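Local coordinates for cytochrome P450 (CYP102L1) (Mycobacterium phage Adler, PDB 6N6Q), which binds haem and probably acts as a monooxygenase, activating dioxygen at the haem iron to oxidise an organic substrate, at residues A[188-193]-A[214-219]; A[192-197]-A[204-209]; A[181-186]-A[221-226]. One frame throughout, in Å; residues are numbered along the deposited sequence.

All three contacts start on helix 183-196 and reach towards what follows it in the chain, the short helix 206-209 or the long helix 212-237. By sequence order these two long helices probably correspond to the F and G helices of the P450 fold, which run in roughly opposite directions over the haem pocket. Contact 3 closes the largest loop, within which contacts 1 and 2 lie; these two share L192 and Q193. Contacts 1 and 2 lie about 9 Å apart between centres, as do contacts 1 and 3, while contacts 2 and 3 are about 18 Å apart. The pairing thus changes along the lid from apolar packing to a charged network.

Contact 1 (A[188-193]-A[214-219]); sequences VLRELQ and RRLHAA
The carboxylate oxygen OE1 of E191 accepts a hydrogen bond from ND1 of H217, at a modelled separation of 2.4 Å that is very short and therefore doubtful as an exact length. The N-H to acceptor angle of 134° makes the bond distinctly bent. OE1 meets the imidazole at its edge, near the ring plane, and the carboxylate is nearly coplanar with the ring, the two planes lying 23° apart. In E191 the chain leaves with CG opposite the backbone N and then folds at chi2 (59°), which carries the acid group across the gap between the helices. H217 is held from a second direction as well, because its ring stacks on that of Y194.

Beside this polar pair, L216 packs against R190 with its branched end. CD2 of L216 lies 3.9 Å from NE and 4.0 Å from CD of R190, obliquely to the guanidinium, and the two side chains cross at about a right angle. The charge of R190 is engaged by a salt bridge from NH2 to D220, one helical turn beyond L216, while the CD-NE end of the chain packs on the leucine.

The CA atoms of E191 and H217 are 6.6 Å apart. The contact joins the middle of helix 183-196 to the first part of helix 212-237, which runs roughly the opposite way and whose I224 continues the packing against V188 and E191.

Contact 2 (A[192-197]-A[204-209]); sequences LQYANR and FYEQFL
At the probable F-G connection of the P450 fold, E206 reaches back from the short, weakly bonded helix 206-209 to Y194, on helix 183-196, and R197, in the loop that follows. The backbones stay well apart, with 11.8 Å between CA of Y194 and CA of E206, so long side chains bridge the gap.

R197 grips the acid end-on through both terminal nitrogens. NH1 lies 2.8 Å and NH2 2.6 Å from the same oxygen, OE2 of E206, and both bonds use the syn lone pair of that atom. A weak bond from NH2 to OE1 of E206 adds to this salt bridge. The guanidinium and carboxylate planes are only 17° apart, nearly coplanar, with OE2 near the guanidinium edge but tilted about 16° out of its plane. The hydroxyl of Y194 makes a further, weak bond to OE2 of E206, at 2.8 Å from OH. E206 arrives in extended form from the opposite direction, its CG placed between the backbone N and carbonyl carbon (chi1 80°). Its other oxygen, OE1, has a salt-bridge partner in R214 of helix 212-237, so the carboxylate is shared by two arginines, which would be expected to keep it ionised.

Y194 also positions R197. The guanidinium lies over the rim of the Y194 ring, with CE1 of Y194 3.4 Å above the guanidinium plane and over its centre. The rotation of the group is fixed by NE of R197, which donates to the backbone O of Y194 at 3.0 Å, in the carbonyl plane and on a lone pair.

Contact 3 (A[181-186]-A[221-226]); sequences ENPFIT and KKFIRA
The first turn of helix 183-196 comes close to helix 212-237, nearest at F184 and I224, whose CA atoms are 6.3 Å apart. Just before that turn, N182 is the N-cap: its OD1 accepts from the backbone N of F184 at 3.1 Å, and its ND2 bonds to the backbone O of F173.

F223 brings the edge of its ring to this helix start. CE2 of F223 lies 3.6 Å from CA of F184, close to the ring plane, and CZ of F223 is 3.9 Å from CB of P183. The phenyl group thus presses against the backbone at the P183-F184 junction, with only CB of F184 near it among that residue's side-chain atoms. With CG turned opposite the backbone N (chi1 180°), F223 is directed out from its helix to reach there; A187, one turn on, also touches it.

The F184 ring turns instead to I224. Its CE1 is 3.7 Å from the methyl CG2 of I224, with the two side chains crossing at about a right angle, and 3.6 Å from the backbone O of I224, which sits at the ring edge in its plane. F173 meets the same ring with its plane almost parallel, and L273 and L276 of helix 265-296 add apolar cover. The F184 side chain is about 14 Å from the haem.

Across the two segments the attraction is therefore mainly apolar, shape-dependent packing, with a carbonyl oxygen at the ring edge, while the polar bonds of N182 are spent on fixing the start of the helix.

Contact 1 (A[188-193]-A[214-219])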
loop_
_atom_site.group_PDB
_atom_site.type_symbol
_atom_site.label_atom_id
_atom_site.label_comp_id
_atom_site.label_asym_id
_atom_site.label_seq_id
_atom_site.Cartn_x
_atom_site.Cartn_y
_atom_site.Cartn_z
ATOM N N VAL A 188 -11.377 8.567 10.376
ATOM C CA VAL A 188 -10.729 8.534 9.068
ATOM C C VAL A 188 -11.371 7.474 8.180
ATOM O O VAL A 188 -11.528 7.672 6.969
ATOM C CB VAL A 188 -9.214 8.306 9.230
ATOM C CG1 VAL A 188 -8.539 8.212 7.870
ATOM C CG2 VAL A 188 -8.595 9.428 10.053
ATOM N N LEU A 189 -11.766 6.340 8.764
ATOM C CA LEU A 189 -12.404 5.289 7.976
ATOM C C LEU A 189 -13.798 5.709 7.518
ATOM O O LEU A 189 -14.171 5.475 6.363
ATOM C CB LEU A 189 -12.466 3.991 8.781
ATOM C CG LEU A 189 -11.126 3.346 9.141
ATOM C CD1 LEU A 189 -11.346 2.106 9.989
ATOM C CD2 LEU A 189 -10.332 3.008 7.888
ATOM N N ARG A 190 -14.583 6.322 8.409
ATOM C CA ARG A 190 -15.870 6.869 7.992
ATOM C C ARG A 190 -15.694 7.952 6.939
ATOM O O ARG A 190 -16.549 8.113 6.060
ATOM C CB ARG A 190 -16.629 7.433 9.195
ATOM C CG ARG A 190 -17.188 6.394 10.147
ATOM C CD ARG A 190 -18.262 7.008 11.036
ATOM N NE ARG A 190 -17.779 8.188 11.748
ATOM C CZ ARG A 190 -17.265 8.163 12.973
ATOM N NH1 ARG A 190 -17.172 7.015 13.629
ATOM N NH2 ARG A 190 -16.846 9.283 13.544
ATOM N N GLU A 191 -14.594 8.703 7.012
ATOM C CA GLU A 191 -14.340 9.752 6.034
ATOM C C GLU A 191 -13.908 9.173 4.692
ATOM O O GLU A 191 -14.168 9.775 3.645
ATOM C CB GLU A 191 -13.286 10.716 6.581
ATOM C CG GLU A 191 -13.366 12.128 6.035
ATOM C CD GLU A 191 -14.699 12.797 6.319
ATOM O OE1 GLU A 191 -15.087 13.691 5.542
ATOM O OE2 GLU A 191 -15.358 12.433 7.315
ATOM N N LEU A 192 -13.250 8.010 4.703
ATOM C CA LEU A 192 -12.897 7.347 3.452
ATOM C C LEU A 192 -14.131 6.787 2.758
ATOM O O LEU A 192 -14.249 6.867 1.530
ATOM C CB LEU A 192 -11.882 6.234 3.715
ATOM C CG LEU A 192 -10.464 6.641 4.121
ATOM C CD1 LEU A 192 -9.697 5.434 4.638
ATOM C CD2 LEU A 192 -9.729 7.284 2.955
ATOM N N GLN A 193 -15.057 6.209 3.528
ATOM C CA GLN A 193 -16.298 5.706 2.947
ATOM C C GLN A 193 -17.123 6.839 2.353
ATOM O O GLN A 193 -17.689 6.702 1.261
ATOM C CB GLN A 193 -17.115 4.963 4.003
ATOM C CG GLN A 193 -16.446 3.735 4.579
ATOM C CD GLN A 193 -17.307 3.057 5.626
ATOM O OE1 GLN A 193 -18.351 3.580 6.019
ATOM N NE2 GLN A 193 -16.877 1.886 6.079
ATOM N N ARG A 214 -24.214 14.000 6.329
ATOM C CA ARG A 214 -23.425 15.195 6.039
ATOM C C ARG A 214 -22.959 15.870 7.324
ATOM O O ARG A 214 -21.839 16.390 7.393
ATOM C CB ARG A 214 -24.237 16.160 5.169
ATOM C CG ARG A 214 -23.844 17.637 5.261
ATOM C CD ARG A 214 -22.452 17.933 4.703
ATOM N NE ARG A 214 -22.275 17.476 3.329
ATOM C CZ ARG A 214 -21.207 17.749 2.585
ATOM N NH1 ARG A 214 -20.221 18.488 3.081
ATOM N NH2 ARG A 214 -21.123 17.290 1.345
ATOM N N ARG A 215 -23.797 15.857 8.362
ATOM C CA ARG A 215 -23.397 16.458 9.629
ATOM C C ARG A 215 -22.316 15.629 10.313
ATOM O O ARG A 215 -21.390 16.182 10.917
ATOM C CB ARG A 215 -24.614 16.621 10.536
ATOM C CG ARG A 215 -24.495 17.761 11.532
ATOM C CD ARG A 215 -25.860 18.167 12.067
ATOM N NE ARG A 215 -26.768 18.567 10.994
ATOM C CZ ARG A 215 -27.973 19.091 11.191
ATOM N NH1 ARG A 215 -28.733 19.428 10.157
ATOM N NH2 ARG A 215 -28.421 19.284 12.423
ATOM N N LEU A 216 -22.415 14.299 10.225
ATOM C CA LEU A 216 -21.369 13.445 10.780
ATOM C C LEU A 216 -20.052 13.637 10.039
ATOM O O LEU A 216 -18.975 13.571 10.643
ATOM C CB LEU A 216 -21.811 11.980 10.733
ATOM C CG LEU A 216 -20.826 10.924 11.241
ATOM C CD1 LEU A 216 -20.455 11.186 12.690
ATOM C CD2 LEU A 216 -21.410 9.528 11.079
ATOM N N HIS A 217 -20.119 13.875 8.726
ATOM C CA HIS A 217 -18.910 14.135 7.951
ATOM C C HIS A 217 -18.278 15.467 8.341
ATOM O O HIS A 217 -17.052 15.562 8.482
ATOM C CB HIS A 217 -19.236 14.102 6.457
ATOM C CG HIS A 217 -18.453 15.082 5.641
ATOM N ND1 HIS A 217 -17.161 14.847 5.228
ATOM C CD2 HIS A 217 -18.787 16.303 5.157
ATOM C CE1 HIS A 217 -16.729 15.879 4.525
ATOM N NE2 HIS A 217 -17.697 16.777 4.467
ATOM N N ALA A 218 -19.098 16.505 8.523
ATOM C CA ALA A 218 -18.574 17.790 8.976
ATOM C C ALA A 218 -17.897 17.657 10.334
ATOM O O ALA A 218 -16.830 18.240 10.563
ATOM C CB ALA A 218 -19.695 18.827 9.035
ATOM N N ALA A 219 -18.496 16.885 11.242
ATOM C CA ALA A 219 -17.889 16.677 12.553
ATOM C C ALA A 219 -16.622 15.837 12.447
ATOM O O ALA A 219 -15.621 16.132 13.111
ATOM C CB ALA A 219 -18.893 16.020 13.499
#

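Contact 2 (A[192-197]-A[204-209])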
loop_
_atom_site.group_PDB
_atom_site.type_symbol
_atom_site.label_atom_id
_atom_site.label_comp_id
_atom_site.label_asym_id
_atom_site.label_seq_id
_atom_site.Cartn_x
_atom_site.Cartn_y
_atom_site.Cartn_z
ATOM N N LEU A 192 -13.250 8.010 4.703
ATOM C CA LEU A 192 -12.897 7.347 3.452
ATOM C C LEU A 192 -14.131 6.787 2.758
ATOM O O LEU A 192 -14.249 6.867 1.530
ATOM C CB LEU A 192 -11.882 6.234 3.715
ATOM C CG LEU A 192 -10.464 6.641 4.121
ATOM C CD1 LEU A 192 -9.697 5.434 4.638
ATOM C CD2 LEU A 192 -9.729 7.284 2.955
ATOM N N GLN A 193 -15.057 6.209 3.528
ATOM C CA GLN A 193 -16.298 5.706 2.947
ATOM C C GLN A 193 -17.123 6.839 2.353
ATOM O O GLN A 193 -17.689 6.702 1.261
ATOM C CB GLN A 193 -17.115 4.963 4.003
ATOM C CG GLN A 193 -16.446 3.735 4.579
ATOM C CD GLN A 193 -17.307 3.057 5.626
ATOM O OE1 GLN A 193 -18.351 3.580 6.019
ATOM N NE2 GLN A 193 -16.877 1.886 6.079
ATOM N N TYR A 194 -17.207 7.964 3.062
ATOM C CA TYR A 194 -17.967 9.108 2.581
ATOM C C TYR A 194 -17.349 9.724 1.333
ATOM O O TYR A 194 -18.057 10.387 0.567
ATOM C CB TYR A 194 -18.076 10.155 3.692
ATOM C CG TYR A 194 -19.017 11.299 3.391
ATOM C CD1 TYR A 194 -20.383 11.173 3.604
ATOM C CD2 TYR A 194 -18.539 12.510 2.910
ATOM C CE1 TYR A 194 -21.247 12.216 3.338
ATOM C CE2 TYR A 194 -19.394 13.559 2.641
ATOM C CZ TYR A 194 -20.747 13.407 2.857
ATOM O OH TYR A 194 -21.602 14.449 2.589
ATOM N N ALA A 195 -16.050 9.514 1.108
ATOM C CA ALA A 195 -15.392 10.087 -0.060
ATOM C C ALA A 195 -15.658 9.266 -1.316
ATOM O O ALA A 195 -15.861 9.830 -2.397
ATOM C CB ALA A 195 -13.889 10.204 0.192
ATOM N N ASN A 196 -15.666 7.936 -1.193
ATOM C CA ASN A 196 -15.850 7.076 -2.355
ATOM C C ASN A 196 -17.288 7.076 -2.859
ATOM O O ASN A 196 -17.533 6.607 -3.977
ATOM C CB ASN A 196 -15.409 5.647 -2.024
ATOM C CG ASN A 196 -15.365 4.746 -3.249
ATOM O OD1 ASN A 196 -16.373 4.153 -3.636
ATOM N ND2 ASN A 196 -14.191 4.636 -3.860
ATOM N N ARG A 197 -18.233 7.588 -2.067
ATOM C CA ARG A 197 -19.640 7.654 -2.445
ATOM C C ARG A 197 -19.808 8.126 -3.881
ATOM O O ARG A 197 -19.323 9.198 -4.255
ATOM C CB ARG A 197 -20.391 8.603 -1.513
ATOM C CG ARG A 197 -20.563 8.142 -0.084
ATOM C CD ARG A 197 -21.408 9.170 0.638
ATOM N NE ARG A 197 -21.028 10.513 0.211
ATOM C CZ ARG A 197 -21.870 11.533 0.094
ATOM N NH1 ARG A 197 -23.158 11.371 0.369
ATOM N NH2 ARG A 197 -21.424 12.716 -0.306
ATOM N N PHE A 204 -28.583 14.915 -4.094
ATOM C CA PHE A 204 -28.431 16.162 -4.838
ATOM C C PHE A 204 -28.337 17.382 -3.932
ATOM O O PHE A 204 -27.824 18.420 -4.363
ATOM C CB PHE A 204 -29.598 16.341 -5.810
ATOM C CG PHE A 204 -29.526 15.453 -7.020
ATOM C CD1 PHE A 204 -28.319 14.921 -7.440
ATOM C CD2 PHE A 204 -30.671 15.157 -7.742
ATOM C CE1 PHE A 204 -28.254 14.106 -8.558
ATOM C CE2 PHE A 204 -30.614 14.343 -8.860
ATOM C CZ PHE A 204 -29.404 13.817 -9.269
ATOM N N TYR A 205 -28.815 17.289 -2.696
ATOM C CA TYR A 205 -28.875 18.435 -1.800
ATOM C C TYR A 205 -28.340 18.069 -0.424
ATOM O O TYR A 205 -28.909 18.442 0.607
ATOM C CB TYR A 205 -30.301 18.973 -1.717
ATOM C CG TYR A 205 -30.950 19.120 -3.076
ATOM C CD1 TYR A 205 -30.654 20.202 -3.893
ATOM C CD2 TYR A 205 -31.844 18.167 -3.551
ATOM C CE1 TYR A 205 -31.235 20.338 -5.140
ATOM C CE2 TYR A 205 -32.433 18.295 -4.800
ATOM C CZ TYR A 205 -32.124 19.384 -5.590
ATOM O OH TYR A 205 -32.705 19.517 -6.832
ATOM N N GLU A 206 -27.230 17.323 -0.387
ATOM C CA GLU A 206 -26.604 17.006 0.892
ATOM C C GLU A 206 -25.952 18.238 1.503
ATOM O O GLU A 206 -25.781 18.312 2.726
ATOM C CB GLU A 206 -25.569 15.893 0.721
ATOM C CG GLU A 206 -24.232 16.376 0.169
ATOM C CD GLU A 206 -23.225 15.258 -0.013
ATOM O OE1 GLU A 206 -22.180 15.501 -0.654
ATOM O OE2 GLU A 206 -23.477 14.137 0.482
ATOM N N GLN A 207 -25.587 19.212 0.669
ATOM C CA GLN A 207 -24.942 20.430 1.135
ATOM C C GLN A 207 -25.887 21.336 1.906
ATOM O O GLN A 207 -25.423 22.282 2.553
ATOM C CB GLN A 207 -24.366 21.197 -0.058
ATOM C CG GLN A 207 -25.420 21.862 -0.945
ATOM C CD GLN A 207 -26.193 20.877 -1.805
ATOM O OE1 GLN A 207 -25.830 19.704 -1.908
ATOM N NE2 GLN A 207 -27.267 21.351 -2.428
ATOM N N PHE A 208 -27.183 21.065 1.870
ATOM C CA PHE A 208 -28.190 22.010 2.329
ATOM C C PHE A 208 -29.117 21.452 3.395
ATOM O O PHE A 208 -29.454 22.166 4.344
ATOM C CB PHE A 208 -29.010 22.479 1.120
ATOM C CG PHE A 208 -30.009 23.541 1.441
ATOM C CD1 PHE A 208 -31.328 23.214 1.694
ATOM C CD2 PHE A 208 -29.629 24.871 1.484
ATOM C CE1 PHE A 208 -32.251 24.193 1.988
ATOM C CE2 PHE A 208 -30.547 25.854 1.779
ATOM C CZ PHE A 208 -31.858 25.514 2.028
ATOM N N LEU A 209 -29.550 20.196 3.262
ATOM C CA LEU A 209 -30.504 19.635 4.214
ATOM C C LEU A 209 -29.892 19.467 5.597
ATOM O O LEU A 209 -30.608 19.542 6.603
ATOM C CB LEU A 209 -31.021 18.290 3.707
ATOM C CG LEU A 209 -31.731 18.311 2.356
ATOM C CD1 LEU A 209 -32.012 16.896 1.900
ATOM C CD2 LEU A 209 -33.014 19.113 2.450
#

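Contact 3 (A[181-186]-A[221-226])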
loop_
_atom_site.group_PDB
_atom_site.type_symbol
_atom_site.label_atom_id
_atom_site.label_comp_id
_atom_site.label_asym_id
_atom_site.label_seq_id
_atom_site.Cartn_x
_atom_site.Cartn_y
_atom_site.Cartn_z
ATOM N N GLU A 181 -10.523 0.785 19.781
ATOM C CA GLU A 181 -10.096 1.532 18.608
ATOM C C GLU A 181 -10.066 3.023 18.920
ATOM O O GLU A 181 -10.975 3.554 19.563
ATOM C CB GLU A 181 -11.014 1.261 17.416
ATOM C CG GLU A 181 -10.361 1.550 16.070
ATOM C CD GLU A 181 -9.113 0.714 15.838
ATOM O OE1 GLU A 181 -9.112 -0.478 16.215
ATOM O OE2 GLU A 181 -8.127 1.248 15.286
ATOM N N ASN A 182 -9.007 3.684 18.468
ATOM C CA ASN A 182 -8.879 5.118 18.672
ATOM C C ASN A 182 -10.009 5.842 17.941
ATOM O O ASN A 182 -10.427 5.408 16.861
ATOM C CB ASN A 182 -7.518 5.599 18.162
ATOM C CG ASN A 182 -7.094 6.915 18.776
ATOM O OD1 ASN A 182 -7.469 7.986 18.301
ATOM N ND2 ASN A 182 -6.295 6.843 19.835
ATOM N N PRO A 183 -10.547 6.924 18.506
ATOM C CA PRO A 183 -11.590 7.667 17.781
ATOM C C PRO A 183 -11.091 8.294 16.492
ATOM O O PRO A 183 -11.854 8.379 15.522
ATOM C CB PRO A 183 -12.038 8.730 18.795
ATOM C CG PRO A 183 -10.888 8.857 19.750
ATOM C CD PRO A 183 -10.295 7.483 19.845
ATOM N N PHE A 184 -9.827 8.725 16.449
ATOM C CA PHE A 184 -9.292 9.350 15.244
ATOM C C PHE A 184 -9.302 8.382 14.066
ATOM O O PHE A 184 -9.765 8.723 12.972
ATOM C CB PHE A 184 -7.874 9.863 15.502
ATOM C CG PHE A 184 -7.177 10.368 14.269
ATOM C CD1 PHE A 184 -7.359 11.671 13.840
ATOM C CD2 PHE A 184 -6.341 9.539 13.536
ATOM C CE1 PHE A 184 -6.722 12.141 12.708
ATOM C CE2 PHE A 184 -5.702 10.002 12.402
ATOM C CZ PHE A 184 -5.892 11.306 11.988
ATOM N N ILE A 185 -8.787 7.167 14.271
ATOM C CA ILE A 185 -8.719 6.208 13.172
ATOM C C ILE A 185 -10.119 5.792 12.731
ATOM O O ILE A 185 -10.342 5.497 11.551
ATOM C CB ILE A 185 -7.849 4.998 13.571
ATOM C CG1 ILE A 185 -7.817 3.951 12.455
ATOM C CG2 ILE A 185 -8.338 4.381 14.860
ATOM C CD1 ILE A 185 -7.195 4.453 11.173
ATOM N N THR A 186 -11.088 5.787 13.650
ATOM C CA THR A 186 -12.462 5.481 13.263
ATOM C C THR A 186 -13.039 6.576 12.373
ATOM O O THR A 186 -13.735 6.286 11.392
ATOM C CB THR A 186 -13.331 5.287 14.506
ATOM O OG1 THR A 186 -12.788 4.233 15.311
ATOM C CG2 THR A 186 -14.748 4.917 14.112
ATOM N N LYS A 221 -14.620 15.584 9.846
ATOM C CA LYS A 221 -13.574 16.352 9.179
ATOM C C LYS A 221 -12.879 17.298 10.155
ATOM O O LYS A 221 -11.644 17.375 10.191
ATOM C CB LYS A 221 -14.169 17.123 8.000
ATOM C CG LYS A 221 -13.139 17.687 7.038
ATOM C CD LYS A 221 -13.808 18.335 5.833
ATOM C CE LYS A 221 -12.780 18.812 4.816
ATOM N NZ LYS A 221 -13.426 19.349 3.586
ATOM N N LYS A 222 -13.660 18.023 10.962
ATOM C CA LYS A 222 -13.069 18.907 11.963
ATOM C C LYS A 222 -12.291 18.120 13.008
ATOM O O LYS A 222 -11.209 18.540 13.434
ATOM C CB LYS A 222 -14.152 19.750 12.637
ATOM C CG LYS A 222 -14.768 20.821 11.753
ATOM C CD LYS A 222 -15.764 21.661 12.542
ATOM C CE LYS A 222 -16.444 22.702 11.667
ATOM N NZ LYS A 222 -17.457 23.488 12.430
ATOM N N PHE A 223 -12.829 16.974 13.437
ATOM C CA PHE A 223 -12.151 16.169 14.448
ATOM C C PHE A 223 -10.825 15.628 13.927
ATOM O O PHE A 223 -9.837 15.569 14.668
ATOM C CB PHE A 223 -13.058 15.024 14.901
ATOM C CG PHE A 223 -12.438 14.132 15.937
ATOM C CD1 PHE A 223 -12.409 14.511 17.269
ATOM C CD2 PHE A 223 -11.888 12.911 15.580
ATOM C CE1 PHE A 223 -11.838 13.690 18.227
ATOM C CE2 PHE A 223 -11.316 12.087 16.534
ATOM C CZ PHE A 223 -11.290 12.477 17.858
ATOM N N ILE A 224 -10.783 15.232 12.654
ATOM C CA ILE A 224 -9.542 14.737 12.065
ATOM C C ILE A 224 -8.523 15.865 11.942
ATOM O O ILE A 224 -7.348 15.704 12.293
ATOM C CB ILE A 224 -9.824 14.080 10.702
ATOM C CG1 ILE A 224 -10.584 12.766 10.890
ATOM C CG2 ILE A 224 -8.531 13.855 9.941
ATOM C CD1 ILE A 224 -11.088 12.170 9.594
ATOM N N ARG A 225 -8.959 17.024 11.439
ATOM C CA ARG A 225 -8.056 18.162 11.295
ATOM C C ARG A 225 -7.559 18.653 12.650
ATOM O O ARG A 225 -6.405 19.078 12.780
ATOM C CB ARG A 225 -8.760 19.293 10.543
ATOM C CG ARG A 225 -7.951 20.581 10.430
ATOM C CD ARG A 225 -6.719 20.378 9.566
ATOM N NE ARG A 225 -7.061 19.809 8.266
ATOM C CZ ARG A 225 -6.180 19.544 7.308
ATOM N NH1 ARG A 225 -4.892 19.798 7.497
ATOM N NH2 ARG A 225 -6.588 19.024 6.158
ATOM N N ALA A 226 -8.415 18.604 13.674
ATOM C CA ALA A 226 -8.006 19.069 14.994
ATOM C C ALA A 226 -6.982 18.137 15.626
ATOM O O ALA A 226 -6.079 18.598 16.332
ATOM C CB ALA A 226 -9.225 19.216 15.904
#